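Local coordinates for protein putative ATP binding component of ABC-transporter (PDB 2R5O) that probably binds the O-antigen polysaccharide for export, as the carbohydrate-binding C-terminal domain of the ATP-binding subunit Wzt of an ABC transporter, at residues Asp138-Phe143 / Arg160-Ile165; Ala48-Tyr53 / Pro156-Tyr161; Val78-Asp83 / Asp122-Lys127; Thr67-Thr72 / Pro131-Ser136. All blocks are in the same frame, centred on the assembly; numbering follows the deposited sequence.

Contact 1: residues Asp138-Phe143 / Arg160-Ile165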
# COMPACT_ATOMS: atom_id res chain seq x y z
N ASP A 138 9.54 1.35 10.67
CA ASP A 138 9.05 2.46 11.49
C ASP A 138 8.42 3.52 10.58
O ASP A 138 8.96 3.81 9.48
CB ASP A 138 10.20 3.09 12.27
CG ASP A 138 10.70 2.23 13.42
OD1 ASP A 138 10.05 1.24 13.78
OD2 ASP A 138 11.78 2.56 13.96
N TYR A 139 7.33 4.11 11.03
CA TYR A 139 6.58 5.08 10.26
C TYR A 139 6.18 6.23 11.19
O TYR A 139 6.13 6.09 12.41
CB TYR A 139 5.36 4.40 9.63
CG TYR A 139 5.75 3.23 8.75
CD1 TYR A 139 6.14 3.40 7.44
CD2 TYR A 139 5.81 1.94 9.28
CE1 TYR A 139 6.52 2.36 6.65
CE2 TYR A 139 6.18 0.87 8.50
CZ TYR A 139 6.55 1.08 7.17
OH TYR A 139 6.94 0.05 6.36
N LEU A 140 5.86 7.35 10.58
CA LEU A 140 5.49 8.56 11.27
C LEU A 140 4.05 8.90 11.03
O LEU A 140 3.61 9.01 9.86
CB LEU A 140 6.35 9.74 10.82
CG LEU A 140 7.86 9.57 10.95
CD1 LEU A 140 8.61 10.73 10.37
CD2 LEU A 140 8.26 9.33 12.40
N LEU A 141 3.30 9.06 12.11
CA LEU A 141 1.87 9.38 12.07
C LEU A 141 1.65 10.82 12.50
O LEU A 141 2.27 11.30 13.45
CB LEU A 141 1.10 8.44 13.00
CG LEU A 141 -0.39 8.68 13.22
CD1 LEU A 141 -1.19 8.47 11.96
CD2 LEU A 141 -0.89 7.78 14.35
N SER A 142 0.73 11.48 11.80
CA SER A 142 0.22 12.81 12.15
C SER A 142 -1.29 12.76 12.37
O SER A 142 -1.99 12.07 11.64
CB SER A 142 0.44 13.78 10.97
OG SER A 142 1.79 13.83 10.57
N PHE A 143 -1.77 13.52 13.37
CA PHE A 143 -3.18 13.77 13.56
C PHE A 143 -3.40 15.27 13.39
O PHE A 143 -2.61 16.06 13.95
CB PHE A 143 -3.66 13.39 14.95
CG PHE A 143 -3.88 11.92 15.21
CD1 PHE A 143 -4.86 11.24 14.56
CD2 PHE A 143 -3.15 11.26 16.18
CE1 PHE A 143 -5.16 9.94 14.88
CE2 PHE A 143 -3.41 9.94 16.49
CZ PHE A 143 -4.42 9.28 15.83
N ARG A 160 -0.72 18.10 14.42
CA ARG A 160 0.34 17.46 15.20
C ARG A 160 1.16 16.57 14.27
O ARG A 160 0.96 15.34 14.20
CB ARG A 160 -0.25 16.78 16.42
CG ARG A 160 -1.02 17.81 17.25
CD ARG A 160 -1.30 17.48 18.70
NE ARG A 160 -0.06 17.47 19.48
CZ ARG A 160 -0.04 17.55 20.80
NH1 ARG A 160 -1.15 17.66 21.48
NH2 ARG A 160 1.12 17.51 21.43
N TYR A 161 2.01 17.23 13.50
CA TYR A 161 2.65 16.62 12.35
C TYR A 161 3.85 15.78 12.82
O TYR A 161 4.67 16.20 13.65
CB TYR A 161 3.10 17.73 11.41
CG TYR A 161 3.87 17.31 10.20
CD1 TYR A 161 3.28 16.62 9.16
CD2 TYR A 161 5.20 17.68 10.06
CE1 TYR A 161 4.04 16.28 8.01
CE2 TYR A 161 5.93 17.34 8.97
CZ TYR A 161 5.37 16.65 7.96
OH TYR A 161 6.15 16.36 6.86
N ASP A 162 3.94 14.56 12.29
CA ASP A 162 4.99 13.59 12.59
C ASP A 162 5.16 13.46 14.09
O ASP A 162 6.26 13.48 14.64
CB ASP A 162 6.32 13.98 11.94
CG ASP A 162 6.35 13.77 10.43
OD1 ASP A 162 5.50 13.09 9.87
OD2 ASP A 162 7.32 14.31 9.82
N SER A 163 4.02 13.29 14.77
CA SER A 163 3.99 13.33 16.22
C SER A 163 3.98 11.98 16.91
O SER A 163 4.13 11.96 18.14
CB SER A 163 2.80 14.15 16.68
OG SER A 163 1.57 13.60 16.19
N ILE A 164 3.82 10.90 16.16
CA ILE A 164 3.75 9.57 16.74
C ILE A 164 4.59 8.62 15.89
O ILE A 164 4.52 8.69 14.64
CB ILE A 164 2.28 9.08 16.83
CG1 ILE A 164 1.44 9.99 17.76
CG2 ILE A 164 2.21 7.61 17.28
CD1 ILE A 164 -0.06 9.89 17.50
N ILE A 165 5.40 7.78 16.53
CA ILE A 165 6.15 6.74 15.81
C ILE A 165 5.35 5.44 15.89
O ILE A 165 4.85 5.05 16.95
CB ILE A 165 7.62 6.60 16.27
CG1 ILE A 165 8.36 5.60 15.39
CG2 ILE A 165 7.72 6.26 17.75
CD1 ILE A 165 9.86 5.72 15.45
O HOH W 1 3.08 11.83 9.25
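Ile164 packs against Leu141 and Phe143 in the antiparallel hairpin of strands 137-147 and 153-169, part of one sheet of this immunoglobulin-like Wzt C-terminal domain. The side chains of Ile164 and Leu141 lie side by side and point the same way, with Leu141 CD2 3.9 Å from Ile164 CD1. Because Ile164 CG1 sits beside its backbone N (chi1 -62°) and CD1 extends on from it, CD1 also reaches the Phe143 ring, 3.5 Å from CE2. Tyr53, Ile55 and Phe74 of the other sheet meet this apolar face.

Behind the side chains, Leu141 N donates to Ile164 O over 2.8 Å and almost straight. Leu141 O, in turn, accepts from both Ser163 N and Ile164 N. This classic beta bulge shifts the register by two before Phe143 pairs with Arg160.

Leu140 and Ile165 form a non-hydrogen-bonded pair whose side chains leave by the other face. Leu140 CB lies 3.6 Å from Asp162 OD1, and its CD1 rests against the same carboxylate. Ile165, in one of its two conformers, has CG1 anti to its backbone N (chi1 -175°) and carries CD1 to 4.0 Å from Asp138 OD2; the other oxygen of Asp138 is bound to His167.

At the corner, Asp162 N donates to Ser142 OG (2.8 Å), and a water joins that hydroxyl to Leu140 O and Asp162 OD1. Asp162 CG stands 3.8 Å above the centre of the Tyr161 ring. Ser163 OG donates back to Arg160 O over 2.7 Å, approaching from above the carbonyl plane.

Contact 2: residues Ala48-Tyr53 / Pro156-Tyr161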
# COMPACT_ATOMS: atom_id res chain seq x y z
N ALA A 48 -9.01 25.05 18.34
CA ALA A 48 -9.25 23.70 18.84
C ALA A 48 -7.90 23.12 19.16
O ALA A 48 -6.89 23.58 18.62
CB ALA A 48 -9.93 22.85 17.77
N LYS A 49 -7.89 22.10 19.99
CA LYS A 49 -6.65 21.42 20.39
C LYS A 49 -6.87 19.92 20.38
O LYS A 49 -7.82 19.43 20.99
CB LYS A 49 -6.20 21.82 21.81
CG LYS A 49 -5.66 23.23 21.87
CD LYS A 49 -5.35 23.61 23.29
CE LYS A 49 -4.04 23.08 23.74
NZ LYS A 49 -3.65 23.80 25.03
N ILE A 50 -5.94 19.20 19.74
CA ILE A 50 -5.92 17.75 19.83
C ILE A 50 -5.20 17.44 21.14
O ILE A 50 -4.00 17.68 21.27
CB ILE A 50 -5.21 17.09 18.67
CG1 ILE A 50 -5.80 17.57 17.35
CG2 ILE A 50 -5.31 15.60 18.82
CD1 ILE A 50 -5.05 17.08 16.15
N ILE A 51 -5.94 16.97 22.14
CA ILE A 51 -5.43 16.86 23.51
C ILE A 51 -5.06 15.42 23.93
O ILE A 51 -4.46 15.24 24.97
CB ILE A 51 -6.42 17.48 24.52
CG1 ILE A 51 -7.85 16.96 24.31
CG2 ILE A 51 -6.38 19.00 24.42
CD1 ILE A 51 -8.78 17.35 25.47
N ASP A 52 -5.43 14.44 23.12
CA ASP A 52 -5.09 13.05 23.45
C ASP A 52 -5.23 12.20 22.20
O ASP A 52 -5.86 12.63 21.22
CB ASP A 52 -5.99 12.52 24.58
CG ASP A 52 -5.36 11.40 25.39
OD1 ASP A 52 -4.23 10.98 25.12
OD2 ASP A 52 -6.03 10.95 26.35
N TYR A 53 -4.63 11.02 22.23
CA TYR A 53 -4.86 10.01 21.20
C TYR A 53 -4.82 8.63 21.81
O TYR A 53 -4.36 8.44 22.95
CB TYR A 53 -3.83 10.12 20.07
CG TYR A 53 -2.41 9.70 20.41
CD1 TYR A 53 -1.93 8.41 20.16
CD2 TYR A 53 -1.53 10.61 20.95
CE1 TYR A 53 -0.64 8.06 20.46
CE2 TYR A 53 -0.21 10.27 21.23
CZ TYR A 53 0.22 8.99 20.98
OH TYR A 53 1.54 8.67 21.28
N PRO A 156 -6.50 25.31 9.22
CA PRO A 156 -5.88 24.32 10.11
C PRO A 156 -5.95 24.83 11.54
O PRO A 156 -5.49 25.94 11.83
CB PRO A 156 -4.43 24.28 9.60
CG PRO A 156 -4.19 25.71 9.09
CD PRO A 156 -5.50 26.14 8.52
N LEU A 157 -6.50 24.05 12.44
CA LEU A 157 -6.70 24.49 13.83
C LEU A 157 -5.57 24.00 14.71
O LEU A 157 -4.95 24.80 15.40
CB LEU A 157 -8.06 24.05 14.37
CG LEU A 157 -9.26 24.43 13.49
CD1 LEU A 157 -10.53 23.85 14.05
CD2 LEU A 157 -9.39 25.94 13.32
N ASP A 158 -5.32 22.70 14.70
CA ASP A 158 -4.21 22.10 15.44
C ASP A 158 -3.73 20.92 14.62
O ASP A 158 -4.54 20.05 14.29
CB ASP A 158 -4.64 21.64 16.85
CG ASP A 158 -3.49 21.20 17.72
OD1 ASP A 158 -2.32 21.57 17.45
OD2 ASP A 158 -3.75 20.45 18.70
N ARG A 159 -2.46 20.89 14.26
CA ARG A 159 -1.89 19.92 13.34
C ARG A 159 -0.66 19.35 14.01
O ARG A 159 0.32 20.07 14.22
CB ARG A 159 -1.53 20.60 12.02
CG ARG A 159 -2.70 21.37 11.40
CD ARG A 159 -3.92 20.47 11.05
NE ARG A 159 -3.47 19.50 10.09
CZ ARG A 159 -3.56 19.61 8.78
NH1 ARG A 159 -4.40 20.49 8.21
NH2 ARG A 159 -2.89 18.75 8.04
N ARG A 160 -0.72 18.10 14.42
CA ARG A 160 0.34 17.46 15.20
C ARG A 160 1.16 16.57 14.27
O ARG A 160 0.96 15.34 14.20
CB ARG A 160 -0.25 16.78 16.42
CG ARG A 160 -1.02 17.81 17.25
CD ARG A 160 -1.30 17.48 18.70
NE ARG A 160 -0.06 17.47 19.48
CZ ARG A 160 -0.04 17.55 20.80
NH1 ARG A 160 -1.15 17.66 21.48
NH2 ARG A 160 1.12 17.51 21.43
N TYR A 161 2.01 17.23 13.50
CA TYR A 161 2.65 16.62 12.35
C TYR A 161 3.85 15.78 12.82
O TYR A 161 4.67 16.20 13.65
CB TYR A 161 3.10 17.73 11.41
CG TYR A 161 3.87 17.31 10.20
CD1 TYR A 161 3.28 16.62 9.16
CD2 TYR A 161 5.20 17.68 10.06
CE1 TYR A 161 4.04 16.28 8.01
CE2 TYR A 161 5.93 17.34 8.97
CZ TYR A 161 5.37 16.65 7.96
OH TYR A 161 6.15 16.36 6.86
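Asp158 reaches across to the backbone of Ile50, its OD2 taking the Ile50 N-H over 2.7 Å with the anti lone pair, the one turned away from OD1. The carboxylate gets there because Asp158 CG is anti to its own N (chi1 -172°), which swings it off the strand toward 48-53. Ile50 slants across the base of this aspartate, with CD1 3.5 Å from Asp158 O. Ile50 CB also meets Arg160 CD at 3.9 Å. The arginine chain bends at chi3 (69°) and brings the guanidinium in edge-on, so that NH1 donates to Ile50 O over 2.9 Å, with the oxygen close to the guanidinium plane.

Strands 48-57 and 153-169 belong to different sheets of the immunoglobulin-like sandwich. Here they run roughly parallel, 22° apart, and side chains rather than backbone ladder bonds tie them together. Asp158 OD2 has a second partner in Arg42, while Arg160 is also salt-bridged to Glu40 and Asp28, placing both hydrogen bonds within a charged cluster. Toward the N-terminal ends of both segments, Ala48 CB rests 3.9 Å from Leu157 CD1, where Leu157 and Asp158 together face Ile145 in a classic beta bulge.

Contact 3: residues Val78-Asp83 / Asp122-Lys127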
# COMPACT_ATOMS: atom_id res chain seq x y z
N VAL A 78 -10.33 15.83 20.70
CA VAL A 78 -10.20 17.26 20.42
C VAL A 78 -11.15 18.05 21.31
O VAL A 78 -12.32 17.67 21.47
CB VAL A 78 -10.57 17.59 18.96
CG1 VAL A 78 -10.34 19.07 18.66
CG2 VAL A 78 -9.77 16.71 18.01
N VAL A 79 -10.66 19.17 21.85
CA VAL A 79 -11.52 20.16 22.50
C VAL A 79 -11.62 21.39 21.61
O VAL A 79 -10.62 21.88 21.10
CB VAL A 79 -11.02 20.51 23.94
CG1 VAL A 79 -9.59 21.09 23.99
CG2 VAL A 79 -11.99 21.50 24.61
N PHE A 80 -12.85 21.86 21.40
CA PHE A 80 -13.14 23.00 20.52
C PHE A 80 -13.41 24.25 21.34
O PHE A 80 -14.16 24.21 22.30
CB PHE A 80 -14.33 22.66 19.63
CG PHE A 80 -14.04 21.52 18.69
CD1 PHE A 80 -13.43 21.76 17.46
CD2 PHE A 80 -14.30 20.22 19.06
CE1 PHE A 80 -13.13 20.72 16.61
CE2 PHE A 80 -14.00 19.18 18.21
CZ PHE A 80 -13.42 19.43 16.98
N GLU A 81 -12.74 25.34 20.98
CA GLU A 81 -12.85 26.61 21.70
C GLU A 81 -13.96 27.51 21.15
O GLU A 81 -14.38 28.45 21.82
CB GLU A 81 -11.48 27.31 21.73
CG GLU A 81 -10.51 26.67 22.76
CD GLU A 81 -9.42 25.79 22.17
OE1 GLU A 81 -9.59 24.55 22.16
OE2 GLU A 81 -8.38 26.34 21.74
N TYR A 82 -14.45 27.21 19.94
CA TYR A 82 -15.49 27.98 19.27
C TYR A 82 -16.51 27.03 18.64
O TYR A 82 -16.22 25.83 18.47
CB TYR A 82 -14.86 28.85 18.18
CG TYR A 82 -13.81 29.81 18.68
CD1 TYR A 82 -14.19 31.02 19.24
CD2 TYR A 82 -12.45 29.52 18.60
CE1 TYR A 82 -13.25 31.91 19.72
CE2 TYR A 82 -11.50 30.42 19.08
CZ TYR A 82 -11.91 31.61 19.63
OH TYR A 82 -10.99 32.51 20.11
N ASP A 83 -17.67 27.55 18.27
CA ASP A 83 -18.58 26.84 17.37
C ASP A 83 -17.92 26.73 16.00
O ASP A 83 -17.34 27.71 15.53
CB ASP A 83 -19.89 27.61 17.17
CG ASP A 83 -20.69 27.76 18.43
OD1 ASP A 83 -20.39 27.14 19.46
OD2 ASP A 83 -21.67 28.55 18.38
N ASP A 122 -17.08 21.85 23.28
CA ASP A 122 -17.28 20.44 23.01
C ASP A 122 -15.96 19.67 22.99
O ASP A 122 -14.93 20.17 22.54
CB ASP A 122 -17.98 20.23 21.67
CG ASP A 122 -19.46 20.49 21.69
OD1 ASP A 122 -20.02 20.80 22.76
OD2 ASP A 122 -20.05 20.35 20.58
N VAL A 123 -16.03 18.42 23.45
CA VAL A 123 -14.92 17.47 23.40
C VAL A 123 -15.41 16.32 22.56
O VAL A 123 -16.49 15.78 22.81
CB VAL A 123 -14.52 16.99 24.81
CG1 VAL A 123 -13.34 16.02 24.75
CG2 VAL A 123 -14.17 18.19 25.67
N ARG A 124 -14.66 15.96 21.52
CA ARG A 124 -15.06 14.90 20.59
C ARG A 124 -13.90 13.96 20.35
O ARG A 124 -12.75 14.36 20.34
CB ARG A 124 -15.48 15.49 19.25
CG ARG A 124 -16.57 16.52 19.28
CD ARG A 124 -17.92 15.90 19.55
NE ARG A 124 -18.96 16.95 19.59
CZ ARG A 124 -19.67 17.36 18.54
NH1 ARG A 124 -19.50 16.84 17.33
NH2 ARG A 124 -20.56 18.32 18.72
N VAL A 125 -14.24 12.71 20.07
CA VAL A 125 -13.26 11.72 19.66
C VAL A 125 -13.59 11.32 18.23
O VAL A 125 -14.75 11.11 17.84
CB VAL A 125 -13.30 10.50 20.60
CG1 VAL A 125 -12.38 9.40 20.08
CG2 VAL A 125 -12.91 10.92 22.01
N PHE A 126 -12.53 11.18 17.43
CA PHE A 126 -12.62 10.76 16.04
C PHE A 126 -11.74 9.56 15.82
O PHE A 126 -10.63 9.50 16.34
CB PHE A 126 -12.16 11.91 15.14
CG PHE A 126 -12.91 13.20 15.39
CD1 PHE A 126 -14.28 13.30 15.14
CD2 PHE A 126 -12.27 14.27 15.95
CE1 PHE A 126 -14.96 14.49 15.38
CE2 PHE A 126 -12.94 15.48 16.17
CZ PHE A 126 -14.27 15.58 15.89
N LYS A 127 -12.23 8.60 15.03
CA LYS A 127 -11.54 7.34 14.84
C LYS A 127 -11.33 7.05 13.36
O LYS A 127 -12.30 7.02 12.59
CB LYS A 127 -12.34 6.21 15.49
CG LYS A 127 -11.71 4.83 15.28
CD LYS A 127 -12.39 3.75 16.07
CE LYS A 127 -13.67 3.28 15.48
NZ LYS A 127 -14.06 2.00 16.19
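Val78 and Arg124 hold each other by two backbone hydrogen bonds, Val78 N to Arg124 O and Arg124 N to Val78 O, both 2.9 Å. A third, Phe80 N to Asp122 O, has the same length. The bonds join strands 71-80 and 123-131 as antiparallel neighbours in the four-stranded sheet of the immunoglobulin-like sandwich, strand 123-131 being outermost within the chain.

Next to this ladder Arg124 folds back along its own strand to form a salt bridge with Asp122, NH2 to OD2 2.8 Å. The nitrogen comes from above the carboxylate plane. Ser119 N also binds Asp122 OD2, and Ser117 O receives Arg124 NH1, so the pair is held at both ends.

Val79 and Val123, a non-hydrogen-bonded pair, touch through their CG2 methyls on one face. On the other, Arg124 CG, set beside the backbone N (chi1 -56°), lies 3.9 Å from Phe80 CE2. Val78 touches both phenylalanines: CG1 lies 3.5 Å above the Phe80 ring plane, toward the rim, while CG2 meets the edge of Phe126 at CE2, 3.9 Å away. Phe184 of the second subunit packs on Phe126, and Lys127 continues the sheet into that subunit as an antiparallel ladder. The two rings themselves approach from opposite directions and touch edge to edge, Phe80 CZ 4.1 Å from Phe126 CE2.

Contact 4: residues Thr67-Thr72 / Pro131-Ser136; sequences TGNQQT and PVDLNS
Asn69 N donates to Val132 O (2.9 Å) and Val132 N to Gln70 O (3.1 Å), fastening the type II beta turn Thr67-Gln70 to a chain that kinks through inverse gamma turns centred on Val132 and Asp133. Asn69, at the third position of the turn, lets its side chain curl back. With CG beside the backbone N (chi1 -50°), ND2 comes to 3.1 Å from Asp133 OD1. That oxygen lies near the amide plane, but the nitrogen arrives from above the carboxylate, the two flat groups being 63° apart. A water bridges the same OD1 to Asn69 O. Gln71 bends at chi2 (71°) and lies alongside Pro131, its OE1 3.5 Å from the ring CD. Thr72 OG1 touches Val132 CG2 at 3.5 Å, beside Leu66 of strand 66-67, where both side chains are buried. Leu180 of the second subunit packs on Pro131 and Asp133, so the loop also lines the dimer interface. Gln71 and Pro131 form a non-hydrogen-bonded pair, so the missing N-H of the proline costs this ladder nothing. Asn69 ND2 also binds Asp179 OD2; an amide nitrogen gripped by two carboxylates is consistent with both aspartates being charged.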
# COMPACT_ATOMS: atom_id res chain seq x y z
N THR A 67 0.84 -5.30 13.54
CA THR A 67 1.06 -6.43 12.64
C THR A 67 0.70 -6.00 11.22
O THR A 67 -0.39 -5.46 10.97
CB THR A 67 0.23 -7.65 13.08
OG1 THR A 67 0.69 -8.07 14.37
CG2 THR A 67 0.38 -8.81 12.12
N GLY A 68 1.59 -6.29 10.28
CA GLY A 68 1.32 -6.00 8.88
C GLY A 68 -0.02 -6.58 8.45
O GLY A 68 -0.31 -7.75 8.74
N ASN A 69 -0.84 -5.75 7.80
CA ASN A 69 -2.17 -6.10 7.24
C ASN A 69 -3.30 -6.11 8.24
O ASN A 69 -4.46 -6.26 7.86
CB ASN A 69 -2.15 -7.41 6.45
CG ASN A 69 -1.05 -7.46 5.43
OD1 ASN A 69 -0.36 -8.48 5.29
ND2 ASN A 69 -0.83 -6.35 4.73
N GLN A 70 -2.99 -5.90 9.51
CA GLN A 70 -4.03 -5.94 10.54
C GLN A 70 -4.78 -4.60 10.67
O GLN A 70 -4.15 -3.53 10.69
CB GLN A 70 -3.42 -6.36 11.87
CG GLN A 70 -4.41 -6.71 12.92
CD GLN A 70 -3.77 -7.48 14.04
OE1 GLN A 70 -3.38 -8.62 13.87
NE2 GLN A 70 -3.62 -6.84 15.19
N GLN A 71 -6.09 -4.68 10.82
CA GLN A 71 -6.92 -3.49 11.13
C GLN A 71 -6.49 -2.84 12.45
O GLN A 71 -6.37 -3.53 13.47
CB GLN A 71 -8.37 -3.92 11.25
CG GLN A 71 -9.43 -2.82 11.08
CD GLN A 71 -9.58 -2.29 9.65
OE1 GLN A 71 -8.98 -2.79 8.71
NE2 GLN A 71 -10.39 -1.27 9.48
N THR A 72 -6.22 -1.54 12.40
CA THR A 72 -5.79 -0.74 13.57
C THR A 72 -6.68 0.49 13.67
O THR A 72 -7.02 1.09 12.64
CB THR A 72 -4.31 -0.36 13.45
OG1 THR A 72 -3.55 -1.57 13.44
CG2 THR A 72 -3.86 0.53 14.55
N PRO A 131 -6.33 -1.02 7.71
CA PRO A 131 -5.39 -2.12 7.73
C PRO A 131 -3.99 -1.58 7.46
O PRO A 131 -3.77 -0.87 6.49
CB PRO A 131 -5.89 -3.02 6.60
CG PRO A 131 -6.45 -2.10 5.63
CD PRO A 131 -7.05 -0.97 6.43
N VAL A 132 -3.05 -1.91 8.33
CA VAL A 132 -1.73 -1.33 8.21
C VAL A 132 -0.93 -2.16 7.18
O VAL A 132 -0.09 -3.01 7.52
CB VAL A 132 -1.06 -1.21 9.57
CG1 VAL A 132 0.30 -0.53 9.45
CG2 VAL A 132 -1.97 -0.40 10.54
N ASP A 133 -1.22 -1.89 5.91
CA ASP A 133 -0.71 -2.67 4.75
C ASP A 133 0.70 -2.15 4.33
O ASP A 133 0.88 -1.60 3.24
CB ASP A 133 -1.73 -2.62 3.59
CG ASP A 133 -3.00 -3.42 3.84
OD1 ASP A 133 -3.05 -4.25 4.76
OD2 ASP A 133 -4.00 -3.24 3.09
N LEU A 134 1.64 -2.26 5.27
CA LEU A 134 3.00 -1.74 5.18
C LEU A 134 3.98 -2.82 5.55
O LEU A 134 3.64 -3.79 6.26
CB LEU A 134 3.21 -0.54 6.12
CG LEU A 134 2.29 0.66 5.90
CD1 LEU A 134 2.56 1.74 6.91
CD2 LEU A 134 2.41 1.22 4.51
N ASN A 135 5.21 -2.70 5.06
CA ASN A 135 6.24 -3.68 5.37
C ASN A 135 6.78 -3.41 6.79
O ASN A 135 6.51 -2.38 7.41
CB ASN A 135 7.37 -3.59 4.33
CG ASN A 135 8.03 -4.93 4.04
OD1 ASN A 135 7.79 -5.91 4.75
ND2 ASN A 135 8.85 -4.97 3.00
N SER A 136 7.54 -4.36 7.31
CA SER A 136 8.17 -4.15 8.62
C SER A 136 8.97 -2.86 8.59
O SER A 136 9.60 -2.54 7.57
CB SER A 136 9.17 -5.26 8.95
OG SER A 136 8.51 -6.49 9.14
O HOH W 2 -5.24 -6.11 5.06

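In the fold
All four contacts lie within one immunoglobulin-like sandwich. Contact 1 pairs neighbouring strands of the mixed sheet, and contact 3 does the same in the antiparallel sheet. Contact 2 spans from one sheet to the other; it shares Arg160 and Tyr161 with contact 1, their centres about 12 Å apart, and Lys49 N probably bonds to Val79 O of contact 3, about 10 Å away between centres. Contacts 3 and 4 both use strand 71-80, but their centres are about 28 Å apart, and both touch the second subunit. Along the chain contact 3 nests inside contact 4, which nests inside contact 2, while contact 1 comes after contact 4. Sequence-distant strands are thereby closed into one dimer-forming domain.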